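Side-chain contacts in pantothenate kinase (Coxiella burnetii, PDB 3TQC), which phosphorylates pantothenate with ATP to give 4'-phosphopantothenate and ADP, the first step of coenzyme A biosynthesis: residues 58-61 with 62-65; 104-107 with 108-112; 277-280 with 281-285. All blocks are in the same frame, centred on the assembly; numbering follows the deposited sequence.

Contact 1: 58-61 with 62-65; sequences IYLP and LSRL
The ring of Tyr59 meets Leu62 obliquely, its CD1 lying 4.2 Å from CD2 of the leucine three residues on. One face of the same ring carries a neighbour in sequence: CG2 of Ile58 sits over its centre, 4.2 Å above the plane. The phenol is thus flanked by two aliphatic branches of its own helix. Leu62 places its methyl by turning CG away from its backbone N (chi1 173°), which lays the side chain beside the carbonyl carbon.

The polar part of the contact gathers on Leu60 O. The hydroxyl of Ser63 bends back along the helix (chi1 75°) and gives its proton to Leu60 O, with OG to O at 2.6 Å and a C=O...O angle of 129°, in the carbonyl plane and on a lone pair. Arg64 N, at 3.0 Å, is a second donor to Leu60 O, so two bonds grip one carbonyl oxygen, and the serine hydroxyl is satisfied inside a buried stretch of helix. CD1 of Leu60 comes within 3.8 Å of the same Ser63 OG.

Pro61 has no N-H to return to the preceding turn, and the helix kinks there; the ladder resumes at once, Leu62 N reaching Ile58 O at 2.9 Å.

All of this lies on helix 52-84. Tyr59 leans on Thr108, Val111 and Leu115 of helix 105-116, with its side chain about 4 Å from the bound ADP. Leu62 reaches Leu303 and Leu305 of strand 303-307, Pro61 rests on Trp24 of helix 21-25, and Pro61 and Arg64 pack on Phe83 of the second subunit.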
loop_
_atom_site.group_PDB
_atom_site.type_symbol
_atom_site.label_atom_id
_atom_site.label_comp_id
_atom_site.label_asym_id
_atom_site.label_seq_id
_atom_site.Cartn_x
_atom_site.Cartn_y
_atom_site.Cartn_z
ATOM N N ILE B 58 18.569 -19.813 -1.324
ATOM C CA ILE B 58 17.534 -18.808 -1.559
ATOM C C ILE B 58 16.853 -18.343 -0.277
ATOM O O ILE B 58 16.900 -17.165 0.058
ATOM C CB ILE B 58 16.460 -19.322 -2.528
ATOM C CG1 ILE B 58 17.086 -19.769 -3.855
ATOM C CG2 ILE B 58 15.438 -18.238 -2.802
ATOM C CD1 ILE B 58 17.614 -18.618 -4.683
ATOM N N TYR B 59 16.235 -19.265 0.455
ATOM C CA TYR B 59 15.360 -18.881 1.574
ATOM C C TYR B 59 16.076 -18.362 2.806
ATOM O O TYR B 59 15.579 -17.457 3.478
ATOM C CB TYR B 59 14.392 -20.025 1.904
ATOM C CG TYR B 59 13.510 -20.257 0.707
ATOM C CD1 TYR B 59 12.495 -19.372 0.414
ATOM C CD2 TYR B 59 13.751 -21.303 -0.180
ATOM C CE1 TYR B 59 11.707 -19.533 -0.698
ATOM C CE2 TYR B 59 12.962 -21.474 -1.295
ATOM C CZ TYR B 59 11.939 -20.579 -1.547
ATOM O OH TYR B 59 11.144 -20.726 -2.650
ATOM N N LEU B 60 17.254 -18.900 3.088
ATOM C CA LEU B 60 18.050 -18.386 4.182
ATOM C C LEU B 60 18.447 -16.923 3.934
ATOM O O LEU B 60 18.145 -16.069 4.751
ATOM C CB LEU B 60 19.259 -19.269 4.453
ATOM C CG LEU B 60 20.167 -18.793 5.593
ATOM C CD1 LEU B 60 19.342 -18.454 6.832
ATOM C CD2 LEU B 60 21.215 -19.851 5.911
ATOM N N PRO B 61 19.095 -16.622 2.797
ATOM C CA PRO B 61 19.397 -15.199 2.574
ATOM C C PRO B 61 18.145 -14.325 2.402
ATOM O O PRO B 61 18.161 -13.148 2.776
ATOM C CB PRO B 61 20.254 -15.191 1.299
ATOM C CG PRO B 61 20.159 -16.568 0.726
ATOM C CD PRO B 61 19.776 -17.500 1.833
ATOM N N LEU B 62 17.076 -14.893 1.842
ATOM C CA LEU B 62 15.819 -14.171 1.753
ATOM C C LEU B 62 15.378 -13.806 3.158
ATOM O O LEU B 62 14.996 -12.672 3.405
ATOM C CB LEU B 62 14.740 -14.985 1.026
ATOM C CG LEU B 62 13.335 -14.373 1.019
ATOM C CD1 LEU B 62 13.378 -12.912 0.590
ATOM C CD2 LEU B 62 12.352 -15.172 0.140
ATOM N N SER B 63 15.462 -14.757 4.083
ATOM C CA SER B 63 15.066 -14.474 5.452
ATOM C C SER B 63 15.943 -13.391 6.073
ATOM O O SER B 63 15.432 -12.531 6.788
ATOM C CB SER B 63 15.045 -15.733 6.318
ATOM O OG SER B 63 16.351 -16.158 6.658
ATOM N N ARG B 64 17.242 -13.411 5.788
ATOM C CA ARG B 64 18.130 -12.360 6.280
ATOM C C ARG B 64 17.757 -10.995 5.698
ATOM O O ARG B 64 17.771 -10.004 6.416
ATOM C CB ARG B 64 19.595 -12.683 5.977
ATOM C CG ARG B 64 20.615 -11.619 6.453
ATOM C CD ARG B 64 20.722 -11.585 7.954
ATOM N NE ARG B 64 21.493 -10.453 8.468
ATOM C CZ ARG B 64 20.999 -9.256 8.783
ATOM N NH1 ARG B 64 19.719 -8.956 8.606
ATOM N NH2 ARG B 64 21.809 -8.336 9.269
ATOM N N LEU B 65 17.420 -10.941 4.411
ATOM C CA LEU B 65 17.007 -9.679 3.793
ATOM C C LEU B 65 15.790 -9.164 4.537
ATOM O O LEU B 65 15.763 -8.039 4.986
ATOM C CB LEU B 65 16.695 -9.851 2.302
ATOM C CG LEU B 65 16.097 -8.619 1.584
ATOM C CD1 LEU B 65 17.130 -7.530 1.424
ATOM C CD2 LEU B 65 15.513 -8.978 0.239
#

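Contact 2: 104-107 with 108-112; sequences GKST and TSRVL. With ADP (adenosine-5'-diphosphate), chain D.
Thr108 returns to Gly104 with both its amide and its hydroxyl, which reach Gly104 O from opposite faces of the carbonyl plane. Its OG1 lies 2.7 Å from that oxygen and well above the plane, a position given by chi1 of -53°, with OG1 beside the backbone N. The carbonyl of the N-cap residue is therefore held by two bonds.

Lys105 runs the other way, toward the nucleotide. From CB the chain of Lys105 passes the beta phosphate, its CG 3.3 Å from ADP O2B. CD and CE continue past the same oxygen, and a bend at chi4 (-70°) turns Lys105 NZ back onto ADP O2B at 2.7 Å. Ser100 O is a further partner of this ammonium group. The backbone N of Lys105 and that of Gly104 also donate to O2B, so three N-H donors surround one phosphate oxygen.

Ser106 N donates to ADP O1B, while OG1 and N of Thr107 both bind O1A of the alpha phosphate, each at 2.8 Å. On the outer side, OG of Ser106 lies over one face of the Arg110 guanidinium without a hydrogen bond. Glu203 binds the hydroxyl of Ser109.

Gly104 at the N-cap, the lysine and the row of amides at the helix start form the closing part of the Walker A motif, or P-loop, which runs from Gly99 to Ser106 and wraps around the diphosphate.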
loop_
_atom_site.group_PDB
_atom_site.type_symbol
_atom_site.label_atom_id
_atom_site.label_comp_id
_atom_site.label_asym_id
_atom_site.label_seq_id
_atom_site.Cartn_x
_atom_site.Cartn_y
_atom_site.Cartn_z
ATOM N N GLY B 104 3.118 -22.408 -4.475
ATOM C CA GLY B 104 4.018 -22.730 -3.383
ATOM C C GLY B 104 4.063 -21.720 -2.264
ATOM O O GLY B 104 5.063 -21.624 -1.563
ATOM N N LYS B 105 2.999 -20.964 -2.052
ATOM C CA LYS B 105 3.074 -19.939 -1.016
ATOM C C LYS B 105 2.989 -20.510 0.417
ATOM O O LYS B 105 3.673 -20.031 1.328
ATOM C CB LYS B 105 2.127 -18.775 -1.310
ATOM C CG LYS B 105 0.718 -19.031 -1.199
ATOM C CD LYS B 105 -0.091 -17.987 -1.982
ATOM C CE LYS B 105 -1.456 -18.563 -2.235
ATOM N NZ LYS B 105 -1.360 -19.652 -3.214
ATOM N N SER B 106 2.224 -21.572 0.602
ATOM C CA SER B 106 2.191 -22.268 1.883
ATOM C C SER B 106 3.556 -22.879 2.211
ATOM O O SER B 106 4.018 -22.843 3.347
ATOM C CB SER B 106 1.137 -23.373 1.852
ATOM O OG SER B 106 1.549 -24.464 2.642
ATOM N N THR B 107 4.207 -23.440 1.210
ATOM C CA THR B 107 5.562 -23.936 1.392
ATOM C C THR B 107 6.520 -22.796 1.737
ATOM O O THR B 107 7.349 -22.928 2.627
ATOM C CB THR B 107 6.036 -24.659 0.132
ATOM O OG1 THR B 107 5.076 -25.676 -0.226
ATOM C CG2 THR B 107 7.423 -25.270 0.344
ATOM N N THR B 108 6.385 -21.670 1.050
ATOM C CA THR B 108 7.275 -20.524 1.254
ATOM C C THR B 108 7.097 -19.946 2.658
ATOM O O THR B 108 8.077 -19.642 3.352
ATOM C CB THR B 108 7.048 -19.426 0.183
ATOM O OG1 THR B 108 7.151 -20.006 -1.107
ATOM C CG2 THR B 108 8.087 -18.322 0.268
ATOM N N SER B 109 5.846 -19.823 3.081
ATOM C CA SER B 109 5.555 -19.235 4.379
ATOM C C SER B 109 6.083 -20.110 5.519
ATOM O O SER B 109 6.572 -19.602 6.509
ATOM C CB SER B 109 4.049 -18.988 4.535
ATOM O OG SER B 109 3.406 -20.189 4.934
ATOM N N ARG B 110 6.001 -21.428 5.381
ATOM C CA ARG B 110 6.510 -22.305 6.421
ATOM C C ARG B 110 8.040 -22.253 6.491
ATOM O O ARG B 110 8.624 -22.323 7.572
ATOM C CB ARG B 110 5.997 -23.740 6.238
ATOM C CG ARG B 110 4.491 -23.839 6.497
ATOM C CD ARG B 110 3.905 -25.212 6.163
ATOM N NE ARG B 110 2.519 -25.094 5.679
ATOM C CZ ARG B 110 1.668 -26.110 5.532
ATOM N NH1 ARG B 110 2.028 -27.362 5.827
ATOM N NH2 ARG B 110 0.438 -25.867 5.086
ATOM N N VAL B 111 8.687 -22.127 5.343
ATOM C CA VAL B 111 10.137 -22.076 5.331
ATOM C C VAL B 111 10.615 -20.773 5.968
ATOM O O VAL B 111 11.518 -20.787 6.821
ATOM C CB VAL B 111 10.704 -22.190 3.928
ATOM C CG1 VAL B 111 12.207 -21.858 3.939
ATOM C CG2 VAL B 111 10.431 -23.582 3.399
ATOM N N LEU B 112 9.984 -19.668 5.552
ATOM C CA LEU B 112 10.303 -18.354 6.095
ATOM C C LEU B 112 9.952 -18.246 7.569
ATOM O O LEU B 112 10.651 -17.557 8.296
ATOM C CB LEU B 112 9.624 -17.239 5.298
ATOM C CG LEU B 112 10.213 -16.968 3.903
ATOM C CD1 LEU B 112 9.573 -15.714 3.299
ATOM C CD2 LEU B 112 11.722 -16.828 3.939
HETATM P PB ADP D . 0.087 -22.981 -2.393
HETATM O O1B ADP D . 0.232 -22.862 -0.909
HETATM O O2B ADP D . 0.440 -21.715 -3.130
HETATM O O3B ADP D . -1.217 -23.583 -2.866
HETATM P PA ADP D . 1.903 -25.108 -1.929
HETATM O O1A ADP D . 2.820 -24.306 -1.037
HETATM O O2A ADP D . 0.902 -26.061 -1.358
HETATM O O3A ADP D . 1.132 -24.089 -2.900
HETATM O "O5'" ADP D . 2.793 -25.933 -2.948
HETATM C "C5'" ADP D . 2.255 -26.408 -4.170
HETATM C "C4'" ADP D . 2.928 -27.723 -4.538
HETATM O "O4'" ADP D . 4.275 -27.492 -4.938
HETATM C "C3'" ADP D . 3.005 -28.674 -3.362
HETATM O "O3'" ADP D . 2.831 -30.005 -3.852
HETATM C "C2'" ADP D . 4.382 -28.480 -2.780
HETATM O "O2'" ADP D . 4.890 -29.685 -2.233
HETATM C "C1'" ADP D . 5.190 -28.051 -3.987
HETATM N N9 ADP D . 6.222 -27.035 -3.696
HETATM C C8 ADP D . 5.987 -25.787 -3.267
HETATM N N7 ADP D . 7.145 -25.103 -3.126
HETATM C C5 ADP D . 8.130 -25.934 -3.474
HETATM C C6 ADP D . 9.583 -25.811 -3.551
HETATM N N6 ADP D . 10.161 -24.636 -3.199
HETATM N N1 ADP D . 10.268 -26.891 -3.966
HETATM C C2 ADP D . 9.668 -28.055 -4.303
HETATM N N3 ADP D . 8.329 -28.224 -4.256
HETATM C C4 ADP D . 7.530 -27.205 -3.855
#

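Contact 3: 277-280 with 281-285; sequences FAKH and VWNEI
Val281 packs onto Phe277 on the more buried side of the contact: CG2 of the valine stands over one face of the phenyl ring, offset toward its rim, in a CH-pi contact 4.1 Å from the centroid and 25° off the ring normal. Phe277 CE2 is the ring atom nearest Val281 CG2, at 3.7 Å. That methyl stays beside the valine's own backbone N, pointing back toward the ring. Ala278 and Trp282 are the buried members, with the carbonyl O of Lys279 at the edge of the Trp282 ring.

On the solvent side the side chains touch without any side-chain hydrogen bond or salt bridge across the two segments. His280 and Glu284 cross at about a right angle: Glu284 CG lies 3.6 Å from His280 CE1, while Glu284 CB stands over one ring face. The carboxylate stays apart, Glu284 OE2 being 5.1 Å from His280 ND1. CG of Lys279 lies 3.7 Å from ND2 of Asn283.

Helix 271-294 widens into a pi-type turn at 282-285. Its inner face lies against helix 237-253, where Ala278 meets Val248, Val281 meets Tyr244, and Trp282 packs on Ile240 and Gln241 while also touching Ser100, a residue of the ADP pocket.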
loop_
_atom_site.group_PDB
_atom_site.type_symbol
_atom_site.label_atom_id
_atom_site.label_comp_id
_atom_site.label_asym_id
_atom_site.label_seq_id
_atom_site.Cartn_x
_atom_site.Cartn_y
_atom_site.Cartn_z
ATOM N N PHE B 277 -9.907 -34.327 -14.699
ATOM C CA PHE B 277 -10.679 -33.532 -13.749
ATOM C C PHE B 277 -9.865 -32.379 -13.168
ATOM O O PHE B 277 -10.357 -31.259 -13.063
ATOM C CB PHE B 277 -11.182 -34.403 -12.606
ATOM C CG PHE B 277 -12.011 -33.660 -11.605
ATOM C CD1 PHE B 277 -13.349 -33.410 -11.849
ATOM C CD2 PHE B 277 -11.457 -33.216 -10.417
ATOM C CE1 PHE B 277 -14.119 -32.719 -10.924
ATOM C CE2 PHE B 277 -12.217 -32.533 -9.494
ATOM C CZ PHE B 277 -13.550 -32.285 -9.744
ATOM N N ALA B 278 -8.628 -32.669 -12.776
ATOM C CA ALA B 278 -7.725 -31.672 -12.199
ATOM C C ALA B 278 -7.364 -30.592 -13.210
ATOM O O ALA B 278 -7.270 -29.415 -12.869
ATOM C CB ALA B 278 -6.459 -32.339 -11.691
ATOM N N LYS B 279 -7.139 -31.010 -14.446
ATOM C CA LYS B 279 -6.842 -30.088 -15.533
ATOM C C LYS B 279 -8.019 -29.143 -15.740
ATOM O O LYS B 279 -7.829 -27.933 -15.927
ATOM C CB LYS B 279 -6.550 -30.873 -16.811
ATOM C CG LYS B 279 -6.073 -30.053 -17.991
ATOM C CD LYS B 279 -5.767 -30.980 -19.161
ATOM C CE LYS B 279 -5.387 -30.210 -20.405
ATOM N NZ LYS B 279 -4.289 -29.249 -20.106
ATOM N N HIS B 280 -9.229 -29.711 -15.689
ATOM C CA HIS B 280 -10.467 -28.960 -15.856
ATOM C C HIS B 280 -10.620 -27.905 -14.772
ATOM O O HIS B 280 -10.879 -26.742 -15.076
ATOM C CB HIS B 280 -11.678 -29.899 -15.830
ATOM C CG HIS B 280 -12.968 -29.200 -15.554
ATOM N ND1 HIS B 280 -13.735 -28.638 -16.551
ATOM C CD2 HIS B 280 -13.612 -28.941 -14.390
ATOM C CE1 HIS B 280 -14.805 -28.079 -16.015
ATOM N NE2 HIS B 280 -14.753 -28.245 -14.706
ATOM N N VAL B 281 -10.474 -28.325 -13.517
ATOM C CA VAL B 281 -10.622 -27.422 -12.373
ATOM C C VAL B 281 -9.628 -26.262 -12.480
ATOM O O VAL B 281 -9.999 -25.093 -12.321
ATOM C CB VAL B 281 -10.439 -28.166 -11.035
ATOM C CG1 VAL B 281 -10.240 -27.189 -9.880
ATOM C CG2 VAL B 281 -11.628 -29.075 -10.764
ATOM N N TRP B 282 -8.370 -26.596 -12.757
ATOM C CA TRP B 282 -7.351 -25.589 -13.033
ATOM C C TRP B 282 -7.795 -24.622 -14.136
ATOM O O TRP B 282 -7.804 -23.413 -13.939
ATOM C CB TRP B 282 -6.035 -26.245 -13.445
ATOM C CG TRP B 282 -5.070 -25.247 -13.923
ATOM C CD1 TRP B 282 -4.772 -24.953 -15.217
ATOM C CD2 TRP B 282 -4.290 -24.356 -13.109
ATOM N NE1 TRP B 282 -3.853 -23.938 -15.263
ATOM C CE2 TRP B 282 -3.536 -23.553 -13.982
ATOM C CE3 TRP B 282 -4.156 -24.167 -11.729
ATOM C CZ2 TRP B 282 -2.644 -22.571 -13.522
ATOM C CZ3 TRP B 282 -3.269 -23.165 -11.266
ATOM C CH2 TRP B 282 -2.537 -22.388 -12.168
ATOM N N ASN B 283 -8.187 -25.171 -15.285
ATOM C CA ASN B 283 -8.493 -24.349 -16.439
ATOM C C ASN B 283 -9.710 -23.465 -16.233
ATOM O O ASN B 283 -9.695 -22.309 -16.640
ATOM C CB ASN B 283 -8.676 -25.204 -17.692
ATOM C CG ASN B 283 -7.362 -25.514 -18.399
ATOM O OD1 ASN B 283 -6.437 -24.706 -18.416
ATOM N ND2 ASN B 283 -7.296 -26.682 -19.021
ATOM N N GLU B 284 -10.754 -23.990 -15.597
ATOM C CA GLU B 284 -12.024 -23.260 -15.483
ATOM C C GLU B 284 -12.160 -22.490 -14.167
ATOM O O GLU B 284 -12.943 -21.547 -14.076
ATOM C CB GLU B 284 -13.203 -24.216 -15.627
ATOM C CG GLU B 284 -13.259 -24.960 -16.965
ATOM C CD GLU B 284 -13.381 -24.038 -18.186
ATOM O OE1 GLU B 284 -14.046 -22.979 -18.095
ATOM O OE2 GLU B 284 -12.816 -24.392 -19.248
ATOM N N ILE B 285 -11.423 -22.906 -13.149
ATOM C CA ILE B 285 -11.499 -22.256 -11.864
ATOM C C ILE B 285 -10.179 -21.553 -11.513
ATOM O O ILE B 285 -10.083 -20.331 -11.611
ATOM C CB ILE B 285 -11.905 -23.246 -10.768
ATOM C CG1 ILE B 285 -13.281 -23.849 -11.093
ATOM C CG2 ILE B 285 -11.917 -22.547 -9.403
ATOM C CD1 ILE B 285 -13.738 -24.871 -10.073
#

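Contacts 1 and 2 are buried and adjoin: helices 52-84 and 105-116 pack together, CB of Tyr59 lying 3.5 Å from CG1 of Val111, and Leu62 meeting Leu112. Contact 3 is only partly buried, about 34 Å from contact 1 between centres and on the opposite side of the chain's centre; its nearest atoms are about 9 Å from contact 2. Chemistry follows place. Residues 58-65 are mostly apolar, with a serine hydroxyl turned onto their own helix; residues 104-107 turn their amides and two side chains onto phosphate, while 108-112 carry the helix on behind them; residues 277-285 pair an apolar inner face with charged and polar groups outside.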